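Local coordinates for protein putative hydrolase (Campylobacter jejuni, PDB 3D6L) that is a hexameric hotdog-fold thioesterase that probably hydrolyses long-chain fatty acyl-CoA substrates, at residues V58-V63 against V105-V110; D67-Y72 against V87-Q92; S45-V50 against V115-K120; G79-S84 against T111-T116. All coordinates share one frame; numbering follows the deposited sequence.

Contact 1 of 4, residues V58-V63 against V105-V110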
loop_
_atom_site.group_PDB
_atom_site.type_symbol
_atom_site.label_atom_id
_atom_site.label_comp_id
_atom_site.label_asym_id
_atom_site.label_seq_id
_atom_site.Cartn_x
_atom_site.Cartn_y
_atom_site.Cartn_z
ATOM N N VAL A 58 14.360 -19.028 -9.064
ATOM C CA VAL A 58 13.525 -20.207 -9.193
ATOM C C VAL A 58 12.434 -20.129 -8.148
ATOM O O VAL A 58 12.707 -20.014 -6.949
ATOM C CB VAL A 58 14.345 -21.539 -9.021
ATOM C CG1 VAL A 58 13.436 -22.779 -9.191
ATOM C CG2 VAL A 58 15.550 -21.594 -9.987
ATOM N N PHE A 59 11.192 -20.166 -8.608
ATOM C CA PHE A 59 10.049 -20.234 -7.708
ATOM C C PHE A 59 9.762 -21.705 -7.453
ATOM O O PHE A 59 8.962 -22.337 -8.149
ATOM C CB PHE A 59 8.847 -19.497 -8.303
ATOM C CG PHE A 59 9.094 -18.033 -8.516
ATOM C CD1 PHE A 59 9.004 -17.135 -7.448
ATOM C CD2 PHE A 59 9.442 -17.550 -9.775
ATOM C CE1 PHE A 59 9.248 -15.778 -7.629
ATOM C CE2 PHE A 59 9.691 -16.192 -9.974
ATOM C CZ PHE A 59 9.593 -15.301 -8.898
ATOM N N LYS A 60 10.462 -22.245 -6.465
ATOM C CA LYS A 60 10.421 -23.669 -6.155
ATOM C C LYS A 60 9.074 -24.093 -5.589
ATOM O O LYS A 60 8.598 -25.188 -5.863
ATOM C CB LYS A 60 11.518 -24.016 -5.149
ATOM C CG LYS A 60 12.879 -23.523 -5.546
ATOM C CD LYS A 60 13.882 -23.794 -4.454
ATOM C CE LYS A 60 15.226 -23.229 -4.847
ATOM N NZ LYS A 60 16.287 -23.603 -3.884
ATOM N N GLU A 61 8.455 -23.221 -4.804
ATOM C CA GLU A 61 7.275 -23.603 -4.055
ATOM C C GLU A 61 6.395 -22.373 -3.835
ATOM O O GLU A 61 6.923 -21.275 -3.707
ATOM C CB GLU A 61 7.729 -24.199 -2.720
ATOM C CG GLU A 61 6.918 -25.385 -2.211
ATOM C CD GLU A 61 6.961 -26.585 -3.132
ATOM O OE1 GLU A 61 8.069 -26.950 -3.606
ATOM O OE2 GLU A 61 5.874 -27.169 -3.366
ATOM N N PRO A 62 5.054 -22.553 -3.796
ATOM C CA PRO A 62 4.132 -21.447 -3.481
ATOM C C PRO A 62 4.358 -20.882 -2.078
ATOM O O PRO A 62 4.762 -21.610 -1.154
ATOM C CB PRO A 62 2.751 -22.102 -3.523
ATOM C CG PRO A 62 2.929 -23.396 -4.241
ATOM C CD PRO A 62 4.337 -23.822 -4.028
ATOM N N VAL A 63 4.101 -19.589 -1.931
ATOM C CA VAL A 63 4.123 -18.932 -0.625
ATOM C C VAL A 63 2.671 -18.594 -0.259
ATOM O O VAL A 63 1.896 -18.160 -1.124
ATOM C CB VAL A 63 5.023 -17.667 -0.643
ATOM C CG1 VAL A 63 5.069 -16.994 0.714
ATOM C CG2 VAL A 63 6.427 -18.030 -1.085
ATOM N N VAL A 105 11.633 -21.994 -0.536
ATOM C CA VAL A 105 10.480 -21.563 -1.292
ATOM C C VAL A 105 10.856 -20.844 -2.590
ATOM O O VAL A 105 10.164 -20.990 -3.600
ATOM C CB VAL A 105 9.523 -20.770 -0.366
ATOM C CG1 VAL A 105 9.814 -19.282 -0.377
ATOM C CG2 VAL A 105 8.083 -21.083 -0.702
ATOM N N THR A 106 11.957 -20.093 -2.565
ATOM C CA THR A 106 12.488 -19.443 -3.767
ATOM C C THR A 106 13.999 -19.166 -3.686
ATOM O O THR A 106 14.590 -19.183 -2.614
ATOM C CB THR A 106 11.618 -18.193 -4.274
ATOM O OG1 THR A 106 12.462 -17.091 -4.643
ATOM C CG2 THR A 106 10.635 -17.723 -3.251
ATOM N N SER A 107 14.599 -18.918 -4.844
ATOM C CA SER A 107 16.040 -18.846 -4.988
ATOM C C SER A 107 16.409 -17.796 -6.035
ATOM O O SER A 107 15.682 -17.614 -7.005
ATOM C CB SER A 107 16.530 -20.202 -5.457
ATOM O OG SER A 107 17.926 -20.228 -5.530
ATOM N N ALA A 108 17.527 -17.101 -5.851
ATOM C CA ALA A 108 17.961 -16.114 -6.844
ATOM C C ALA A 108 19.431 -15.745 -6.743
ATOM O O ALA A 108 20.029 -15.822 -5.678
ATOM C CB ALA A 108 17.091 -14.845 -6.777
ATOM N N LEU A 109 19.991 -15.336 -7.877
ATOM C CA LEU A 109 21.350 -14.814 -7.957
ATOM C C LEU A 109 21.259 -13.360 -8.404
ATOM O O LEU A 109 20.919 -13.085 -9.554
ATOM C CB LEU A 109 22.155 -15.602 -8.994
ATOM C CG LEU A 109 23.618 -15.994 -8.764
ATOM C CD1 LEU A 109 24.266 -16.310 -10.124
ATOM C CD2 LEU A 109 24.428 -14.949 -7.984
ATOM N N VAL A 110 21.560 -12.433 -7.499
ATOM C CA VAL A 110 21.404 -11.003 -7.779
ATOM C C VAL A 110 22.774 -10.338 -7.843
ATOM O O VAL A 110 23.664 -10.680 -7.061
ATOM C CB VAL A 110 20.538 -10.285 -6.679
ATOM C CG1 VAL A 110 19.983 -8.977 -7.207
ATOM C CG2 VAL A 110 19.390 -11.177 -6.191
#
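V63 and V105 meet through their CG2 methyls, 3.5 Å apart, with the two side chains perpendicular. V63 holds this methyl beside its own backbone N by keeping CG1 anti to that atom (chi1 -179°). E61 touches the same valine with CB, 3.7 Å from V105 CG2, while its carboxylate leads off elsewhere. The backbone fixes this approach: E61 N donates to V105 O at 3.1 Å, arriving 21° out of the carbonyl plane. Further along, S107 N gives its hydrogen to V58 O at 3.0 Å; the return bond from V58 N is less sure. The same V58 O also receives a CA-H...O contact from T106 CA. K60 lays its extended chain over the strand, bringing CE to 3.4 Å from S107 CB. S107 OG turns to E88, which K60 NZ approaches only as a long, weak ion pair.

T106 and V105 share V89 as partner, a classic bulge in strand 100-115 opposite the point where the chain leaves strand 48-58. On helix 26-42, F59 rests on L30, V63 on I29, and T106 on I29 and I33, while V58 continues the sheet antiparallel into a strand of the second subunit.

Contact 2 of 4, residues D67-Y72 against V87-Q92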
loop_
_atom_site.group_PDB
_atom_site.type_symbol
_atom_site.label_atom_id
_atom_site.label_comp_id
_atom_site.label_asym_id
_atom_site.label_seq_id
_atom_site.Cartn_x
_atom_site.Cartn_y
_atom_site.Cartn_z
ATOM N N ASP A 67 2.770 -17.112 6.187
ATOM C CA ASP A 67 4.175 -17.563 6.169
ATOM C C ASP A 67 5.098 -16.497 6.726
ATOM O O ASP A 67 4.932 -15.308 6.438
ATOM C CB ASP A 67 4.662 -17.880 4.749
ATOM C CG ASP A 67 4.020 -19.114 4.152
ATOM O OD1 ASP A 67 4.176 -19.296 2.925
ATOM O OD2 ASP A 67 3.367 -19.897 4.882
ATOM N N ILE A 68 6.059 -16.933 7.535
ATOM C CA ILE A 68 7.169 -16.090 7.945
ATOM C C ILE A 68 8.251 -16.349 6.910
ATOM O O ILE A 68 8.759 -17.471 6.804
ATOM C CB ILE A 68 7.680 -16.445 9.373
ATOM C CG1 ILE A 68 6.515 -16.746 10.341
ATOM C CG2 ILE A 68 8.616 -15.349 9.913
ATOM C CD1 ILE A 68 5.504 -15.616 10.541
ATOM N N ILE A 69 8.566 -15.334 6.111
ATOM C CA ILE A 69 9.569 -15.475 5.062
ATOM C C ILE A 69 10.917 -14.979 5.548
ATOM O O ILE A 69 11.043 -13.855 6.028
ATOM C CB ILE A 69 9.141 -14.783 3.734
ATOM C CG1 ILE A 69 8.186 -15.683 2.951
ATOM C CG2 ILE A 69 10.334 -14.506 2.836
ATOM C CD1 ILE A 69 6.775 -15.594 3.439
ATOM N N SER A 70 11.914 -15.850 5.437
ATOM C CA SER A 70 13.281 -15.525 5.795
ATOM C C SER A 70 14.117 -15.538 4.529
ATOM O O SER A 70 14.035 -16.473 3.734
ATOM C CB SER A 70 13.821 -16.528 6.811
ATOM O OG SER A 70 13.154 -16.385 8.058
ATOM N N CYS A 71 14.898 -14.480 4.341
ATOM C CA CYS A 71 15.775 -14.352 3.193
ATOM C C CYS A 71 17.211 -14.416 3.653
ATOM O O CYS A 71 17.686 -13.536 4.382
ATOM C CB CYS A 71 15.545 -13.025 2.468
ATOM S SG CYS A 71 13.870 -12.751 1.902
ATOM N N TYR A 72 17.889 -15.465 3.205
ATOM C CA TYR A 72 19.288 -15.691 3.491
ATOM C C TYR A 72 20.121 -15.289 2.291
ATOM O O TYR A 72 19.671 -15.389 1.150
ATOM C CB TYR A 72 19.519 -17.164 3.796
ATOM C CG TYR A 72 18.752 -17.664 4.992
ATOM C CD1 TYR A 72 17.438 -18.127 4.863
ATOM C CD2 TYR A 72 19.342 -17.680 6.265
ATOM C CE1 TYR A 72 16.729 -18.594 5.970
ATOM C CE2 TYR A 72 18.643 -18.152 7.381
ATOM C CZ TYR A 72 17.339 -18.603 7.223
ATOM O OH TYR A 72 16.648 -19.068 8.316
ATOM N N VAL A 87 20.563 -15.580 -3.016
ATOM C CA VAL A 87 19.516 -15.365 -2.031
ATOM C C VAL A 87 18.621 -16.587 -1.984
ATOM O O VAL A 87 18.142 -17.055 -3.013
ATOM C CB VAL A 87 18.685 -14.092 -2.329
ATOM C CG1 VAL A 87 17.586 -13.908 -1.286
ATOM C CG2 VAL A 87 19.595 -12.851 -2.382
ATOM N N GLU A 88 18.414 -17.104 -0.778
ATOM C CA GLU A 88 17.543 -18.242 -0.570
ATOM C C GLU A 88 16.418 -17.822 0.341
ATOM O O GLU A 88 16.649 -17.238 1.400
ATOM C CB GLU A 88 18.308 -19.405 0.062
ATOM C CG GLU A 88 19.386 -19.998 -0.828
ATOM C CD GLU A 88 18.826 -20.820 -1.978
ATOM O OE1 GLU A 88 17.657 -21.260 -1.895
ATOM O OE2 GLU A 88 19.564 -21.026 -2.971
ATOM N N VAL A 89 15.195 -18.125 -0.070
ATOM C CA VAL A 89 14.031 -17.768 0.714
ATOM C C VAL A 89 13.397 -19.030 1.300
ATOM O O VAL A 89 13.187 -20.014 0.585
ATOM C CB VAL A 89 13.009 -16.967 -0.133
ATOM C CG1 VAL A 89 11.920 -16.393 0.740
ATOM C CG2 VAL A 89 13.706 -15.852 -0.900
ATOM N N THR A 90 13.114 -18.997 2.606
ATOM C CA THR A 90 12.410 -20.079 3.294
ATOM C C THR A 90 11.079 -19.574 3.869
ATOM O O THR A 90 11.004 -18.457 4.379
ATOM C CB THR A 90 13.257 -20.675 4.447
ATOM O OG1 THR A 90 13.342 -19.732 5.522
ATOM C CG2 THR A 90 14.672 -21.025 3.981
ATOM N N ALA A 91 10.032 -20.392 3.779
ATOM C CA ALA A 91 8.757 -20.073 4.416
ATOM C C ALA A 91 8.540 -20.951 5.643
ATOM O O ALA A 91 8.666 -22.176 5.579
ATOM C CB ALA A 91 7.607 -20.217 3.444
ATOM N N GLN A 92 8.241 -20.312 6.769
ATOM C CA GLN A 92 7.905 -21.021 7.996
ATOM C C GLN A 92 6.389 -21.012 8.163
ATOM O O GLN A 92 5.753 -19.961 8.129
ATOM C CB GLN A 92 8.595 -20.364 9.182
ATOM C CG GLN A 92 8.716 -21.240 10.395
ATOM C CD GLN A 92 9.343 -20.498 11.561
ATOM O OE1 GLN A 92 10.445 -19.933 11.442
ATOM N NE2 GLN A 92 8.643 -20.485 12.696
HETATM O O HOH W 1 11.210 -18.378 7.513
#
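A beta hairpin of the hotdog sheet, made by strands 68-78 and 82-94, joins I68 to Q92, S70 to T90 and Y72 to E88 as antiparallel hydrogen-bonded pairs. Each pair has both of its bonds. The central one is nearly symmetrical: S70 N reaches T90 O at 3.0 Å, T90 N reaches S70 O at 2.9 Å, and both donors lie in the plane of the carbonyl they meet. Y72 N likewise approaches E88 O in plane, at 2.8 Å, whereas E88 N comes to Y72 O 26° out of it.

Between these pairs, I69 with A91 and C71 with V89 form the non-hydrogen-bonded sites, with their side chains on the face that packs against helix 26-42 through C71 and V89. V89 sends one methyl to each neighbour: CG1, set anti to the backbone N (chi1 -170°), is directed to I69 CG2, and CG2 to C71 SG at 4.2 Å. I33 of the helix rests on V89 as well.

The opposite face, with I68, S70, Y72, E88, T90 and Q92, is more polar. Y72 turns the edge of its ring to the other strand, with CE1 3.6 Å from T90 OG1 and the threonine set crosswise to it. E88 leans away to bond S107. Just before the strand, D67 brings OD1 against A91 CB, and the same oxygen is held by F64 N and R93. A water bridges the strands on the polar face, donating to I68 O at 2.7 Å and hydrogen-bonded to S70 OG at 2.8 Å and T90 OG1 at 3.2 Å.

Contact 3 of 4, residues S45-V50 against V115-K120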
loop_
_atom_site.group_PDB
_atom_site.type_symbol
_atom_site.label_atom_id
_atom_site.label_comp_id
_atom_site.label_asym_id
_atom_site.label_seq_id
_atom_site.Cartn_x
_atom_site.Cartn_y
_atom_site.Cartn_z
ATOM N N SER A 45 30.123 -2.696 0.582
ATOM C CA SER A 45 29.909 -1.346 0.076
ATOM C C SER A 45 28.844 -0.633 0.911
ATOM O O SER A 45 27.703 -0.472 0.458
ATOM C CB SER A 45 29.483 -1.405 -1.391
ATOM O OG SER A 45 29.116 -0.127 -1.875
ATOM N N PRO A 46 29.221 -0.184 2.124
ATOM C CA PRO A 46 28.316 0.307 3.176
ATOM C C PRO A 46 27.315 1.398 2.769
ATOM O O PRO A 46 26.144 1.316 3.167
ATOM C CB PRO A 46 29.279 0.833 4.244
ATOM C CG PRO A 46 30.530 0.037 4.036
ATOM C CD PRO A 46 30.630 -0.123 2.553
ATOM N N GLU A 47 27.756 2.400 2.006
ATOM C CA GLU A 47 26.899 3.548 1.656
ATOM C C GLU A 47 25.695 3.214 0.782
ATOM O O GLU A 47 24.568 3.555 1.134
ATOM C CB GLU A 47 27.700 4.675 0.985
ATOM C CG GLU A 47 28.407 5.608 1.961
ATOM C CD GLU A 47 29.872 5.236 2.162
ATOM O OE1 GLU A 47 30.227 4.037 1.998
ATOM O OE2 GLU A 47 30.671 6.155 2.477
ATOM N N ARG A 48 25.940 2.568 -0.357
ATOM C CA ARG A 48 24.894 2.331 -1.347
ATOM C C ARG A 48 25.292 1.255 -2.358
ATOM O O ARG A 48 26.455 1.141 -2.743
ATOM C CB ARG A 48 24.562 3.639 -2.085
ATOM C CG ARG A 48 23.267 3.622 -2.887
ATOM C CD ARG A 48 23.158 4.824 -3.804
ATOM N NE ARG A 48 22.163 4.587 -4.844
ATOM C CZ ARG A 48 21.743 5.494 -5.725
ATOM N NH1 ARG A 48 22.222 6.729 -5.716
ATOM N NH2 ARG A 48 20.826 5.164 -6.619
ATOM N N VAL A 49 24.325 0.453 -2.774
ATOM C CA VAL A 49 24.498 -0.400 -3.945
ATOM C C VAL A 49 23.308 -0.183 -4.879
ATOM O O VAL A 49 22.206 0.165 -4.422
ATOM C CB VAL A 49 24.676 -1.902 -3.582
ATOM C CG1 VAL A 49 26.005 -2.138 -2.835
ATOM C CG2 VAL A 49 23.483 -2.441 -2.779
ATOM N N VAL A 50 23.524 -0.333 -6.185
ATOM C CA VAL A 50 22.381 -0.370 -7.086
ATOM C C VAL A 50 22.309 -1.747 -7.732
ATOM O O VAL A 50 23.339 -2.330 -8.069
ATOM C CB VAL A 50 22.295 0.835 -8.106
ATOM C CG1 VAL A 50 22.971 2.086 -7.559
ATOM C CG2 VAL A 50 22.831 0.483 -9.485
ATOM N N VAL A 115 28.404 1.750 -5.273
ATOM C CA VAL A 115 28.388 3.137 -5.729
ATOM C C VAL A 115 28.465 4.121 -4.576
ATOM O O VAL A 115 28.175 3.776 -3.424
ATOM C CB VAL A 115 27.122 3.478 -6.578
ATOM C CG1 VAL A 115 27.166 2.783 -7.924
ATOM C CG2 VAL A 115 25.845 3.141 -5.830
ATOM N N THR A 116 28.855 5.350 -4.903
ATOM C CA THR A 116 28.760 6.477 -3.987
ATOM C C THR A 116 27.290 6.808 -3.754
ATOM O O THR A 116 26.436 6.524 -4.593
ATOM C CB THR A 116 29.473 7.729 -4.550
ATOM O OG1 THR A 116 29.002 7.993 -5.879
ATOM C CG2 THR A 116 30.998 7.530 -4.576
ATOM N N ARG A 117 26.996 7.420 -2.615
ATOM C CA ARG A 117 25.633 7.839 -2.295
ATOM C C ARG A 117 24.958 8.685 -3.398
ATOM O O ARG A 117 23.735 8.843 -3.382
ATOM C CB ARG A 117 25.561 8.499 -0.895
ATOM C CG ARG A 117 26.225 9.891 -0.724
ATOM C CD ARG A 117 27.780 9.932 -0.888
ATOM N NE ARG A 117 28.450 8.693 -0.476
ATOM C CZ ARG A 117 29.722 8.389 -0.737
ATOM N NH1 ARG A 117 30.226 7.227 -0.334
ATOM N NH2 ARG A 117 30.495 9.241 -1.403
ATOM N N ASP A 118 25.738 9.192 -4.361
ATOM C CA ASP A 118 25.171 9.915 -5.520
ATOM C C ASP A 118 25.183 9.108 -6.837
ATOM O O ASP A 118 24.867 9.629 -7.912
ATOM C CB ASP A 118 25.771 11.341 -5.660
ATOM C CG ASP A 118 26.882 11.448 -6.726
ATOM O OD1 ASP A 118 26.933 12.498 -7.422
ATOM O OD2 ASP A 118 27.704 10.505 -6.873
ATOM N N GLY A 119 25.547 7.831 -6.731
ATOM C CA GLY A 119 25.371 6.867 -7.816
ATOM C C GLY A 119 26.512 6.663 -8.797
ATOM O O GLY A 119 26.298 6.125 -9.888
ATOM N N LYS A 120 27.720 7.081 -8.429
ATOM C CA LYS A 120 28.891 6.859 -9.288
ATOM C C LYS A 120 29.650 5.622 -8.830
ATOM O O LYS A 120 29.706 5.331 -7.635
ATOM C CB LYS A 120 29.802 8.089 -9.316
ATOM C CG LYS A 120 29.106 9.359 -9.831
ATOM C CD LYS A 120 30.110 10.441 -10.252
ATOM C CE LYS A 120 30.570 10.270 -11.716
ATOM N NZ LYS A 120 31.600 11.276 -12.104
#
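R48 O is gripped by two donors that reach it from opposite faces of its carbonyl plane. V115 N donates to R48 O at 3.3 Å, a long bond, and S45 OG donates to R48 O at 3.1 Å, each well out of the carbonyl plane. S45 thus helps to position the carbonyl that receives V115.

The R48 side chain, CG anti to the backbone N (chi1 -165°) and extended as far as NE, runs obliquely across V115, with CD 3.8 Å from V115 CG2. Its guanidinium thereby arrives at the turn, where NH1 makes a weak bond to R117 O at 3.5 Å, near the guanidinium plane. V115 CG2 also packs on V50 CG1, 3.5 Å away, the two side chains nearly perpendicular. E47 and R117 lie side by side; E47 OE2 and R117 NH1 form a salt bridge at 3.0 Å, the two flat groups turned 45° from each other.

R48 also packs on N23 of the second subunit, and E47 on G98 of the third. T116 to G119 form a type I beta turn; with G119 at positive phi, G119 N bonded to T116 O and T116 N to K120 O, the arrangement fits a type I turn with a G1 beta bulge.

Contact 4 of 4, residues G79-S84 against T111-T116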
loop_
_atom_site.group_PDB
_atom_site.type_symbol
_atom_site.label_atom_id
_atom_site.label_comp_id
_atom_site.label_asym_id
_atom_site.label_seq_id
_atom_site.Cartn_x
_atom_site.Cartn_y
_atom_site.Cartn_z
ATOM N N GLY A 79 33.820 -8.408 -7.762
ATOM C CA GLY A 79 34.668 -7.917 -8.835
ATOM C C GLY A 79 35.347 -6.648 -8.374
ATOM O O GLY A 79 35.654 -6.503 -7.198
ATOM N N ASN A 80 35.580 -5.733 -9.305
ATOM C CA ASN A 80 36.172 -4.441 -8.995
ATOM C C ASN A 80 35.114 -3.503 -8.387
ATOM O O ASN A 80 35.384 -2.820 -7.390
ATOM C CB ASN A 80 36.856 -3.874 -10.255
ATOM C CG ASN A 80 36.882 -2.351 -10.295
ATOM O OD1 ASN A 80 37.664 -1.704 -9.591
ATOM N ND2 ASN A 80 36.030 -1.770 -11.145
ATOM N N THR A 81 33.911 -3.501 -8.977
ATOM C CA THR A 81 32.762 -2.747 -8.447
ATOM C C THR A 81 31.491 -3.597 -8.240
ATOM O O THR A 81 30.546 -3.150 -7.576
ATOM C CB THR A 81 32.377 -1.542 -9.346
ATOM O OG1 THR A 81 32.126 -2.002 -10.677
ATOM C CG2 THR A 81 33.476 -0.490 -9.371
ATOM N N SER A 82 31.458 -4.806 -8.803
ATOM C CA SER A 82 30.232 -5.604 -8.794
ATOM C C SER A 82 30.219 -6.626 -7.659
ATOM O O SER A 82 31.276 -7.064 -7.215
ATOM C CB SER A 82 30.024 -6.296 -10.141
ATOM O OG SER A 82 30.910 -7.398 -10.287
ATOM N N ILE A 83 29.018 -6.997 -7.205
ATOM C CA ILE A 83 28.833 -7.943 -6.101
ATOM C C ILE A 83 27.690 -8.933 -6.379
ATOM O O ILE A 83 26.531 -8.532 -6.513
ATOM C CB ILE A 83 28.538 -7.209 -4.756
ATOM C CG1 ILE A 83 29.536 -6.070 -4.510
ATOM C CG2 ILE A 83 28.516 -8.200 -3.590
ATOM C CD1 ILE A 83 29.061 -5.017 -3.515
ATOM N N SER A 84 28.017 -10.223 -6.435
ATOM C CA SER A 84 27.018 -11.265 -6.662
ATOM C C SER A 84 26.563 -11.934 -5.379
ATOM O O SER A 84 27.374 -12.273 -4.508
ATOM C CB SER A 84 27.539 -12.314 -7.627
ATOM O OG SER A 84 27.873 -11.701 -8.857
ATOM N N THR A 111 22.938 -9.380 -8.752
ATOM C CA THR A 111 24.194 -8.636 -8.844
ATOM C C THR A 111 23.988 -7.139 -8.604
ATOM O O THR A 111 23.043 -6.532 -9.116
ATOM C CB THR A 111 24.942 -8.897 -10.185
ATOM O OG1 THR A 111 24.999 -10.308 -10.438
ATOM C CG2 THR A 111 26.373 -8.354 -10.136
ATOM N N TYR A 112 24.888 -6.567 -7.814
ATOM C CA TYR A 112 24.838 -5.171 -7.417
ATOM C C TYR A 112 26.134 -4.492 -7.827
ATOM O O TYR A 112 27.162 -5.154 -7.983
ATOM C CB TYR A 112 24.645 -5.058 -5.891
ATOM C CG TYR A 112 23.412 -5.779 -5.394
ATOM C CD1 TYR A 112 23.462 -7.125 -5.029
ATOM C CD2 TYR A 112 22.187 -5.118 -5.314
ATOM C CE1 TYR A 112 22.317 -7.797 -4.586
ATOM C CE2 TYR A 112 21.039 -5.772 -4.878
ATOM C CZ TYR A 112 21.104 -7.109 -4.514
ATOM O OH TYR A 112 19.957 -7.748 -4.093
ATOM N N VAL A 113 26.081 -3.180 -8.021
ATOM C CA VAL A 113 27.291 -2.403 -8.217
ATOM C C VAL A 113 27.488 -1.532 -6.978
ATOM O O VAL A 113 26.530 -0.978 -6.442
ATOM C CB VAL A 113 27.252 -1.568 -9.529
ATOM C CG1 VAL A 113 26.148 -0.516 -9.488
ATOM C CG2 VAL A 113 28.596 -0.907 -9.794
ATOM N N SER A 114 28.726 -1.440 -6.509
ATOM C CA SER A 114 29.030 -0.601 -5.360
ATOM C C SER A 114 29.193 0.843 -5.839
ATOM O O SER A 114 29.993 1.121 -6.731
ATOM C CB SER A 114 30.285 -1.109 -4.659
ATOM O OG SER A 114 31.325 -0.159 -4.693
ATOM N N VAL A 115 28.404 1.750 -5.273
ATOM C CA VAL A 115 28.388 3.137 -5.729
ATOM C C VAL A 115 28.465 4.121 -4.576
ATOM O O VAL A 115 28.175 3.776 -3.424
ATOM C CB VAL A 115 27.122 3.478 -6.578
ATOM C CG1 VAL A 115 27.166 2.783 -7.924
ATOM C CG2 VAL A 115 25.845 3.141 -5.830
ATOM N N THR A 116 28.855 5.350 -4.903
ATOM C CA THR A 116 28.760 6.477 -3.987
ATOM C C THR A 116 27.290 6.808 -3.754
ATOM O O THR A 116 26.436 6.524 -4.593
ATOM C CB THR A 116 29.473 7.729 -4.550
ATOM O OG1 THR A 116 29.002 7.993 -5.879
ATOM C CG2 THR A 116 30.998 7.530 -4.576
#
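Y112 places CG anti to its carbonyl carbon (chi1 -57°), which turns its ring edge to I83 of the facing strand, with CD1 3.7 Å from I83 O. V113 and T111 both set CG2 anti to their backbone N, and in each case that methyl faces the partner strand: V113 CG2 lies 3.8 Å from T81 OG1, the two side chains running side by side in the same direction, and T111 CG2 comes to 3.6 Å from I83 O. The strands belong to the beta hairpin of 82-94 and 100-115 in the hotdog sheet, and here they cross antiparallel with 147° between their directions.

I83 and Y112 form the hydrogen-bonded pair: I83 N donates to Y112 O at 2.7 Å and Y112 N to I83 O at 2.9 Å, both tilted from the carbonyl planes. They share the face packed on helix 26-42, I83 against A41 and Y112 against A38 and A41, and the buried phenol OH is satisfied by D34 O. S82 with V113 and S84 with T111 flank them as non-hydrogen-bonded pairs on the other face.

S114 carries the pairing beyond the regular part of strand 82-94, its OG being bound to N122 O in the loop leading to helix 126-130. Its backbone N reaches T81 O nearly along the C=O axis, a 2.7 Å bond with an N-H...O angle of 167°.

In the fold
All four contacts belong to one antiparallel sheet, ordered 9-12, 68-78, 82-94, 100-115, 48-58, which curves around helix 26-42 as in other hotdog folds. Contacts 1 and 2 sit together at one end, their centres 9 Å apart, and are joined through bonds between strands 82-94 and 100-115. Contacts 3 and 4 form a similar cluster at the far end, also 9 Å apart, sharing V115 and T116. Between the clusters, contact centres lie about 23 to 27 Å apart, yet strand 100-115 carries contacts 1 and 4, and its end enters contact 3. Along the chain, 45-50 comes first and 115-120 last, so contact 3 encloses contacts 1 and 2. Contacts 1 to 3 also meet neighbouring subunits of the hexamer.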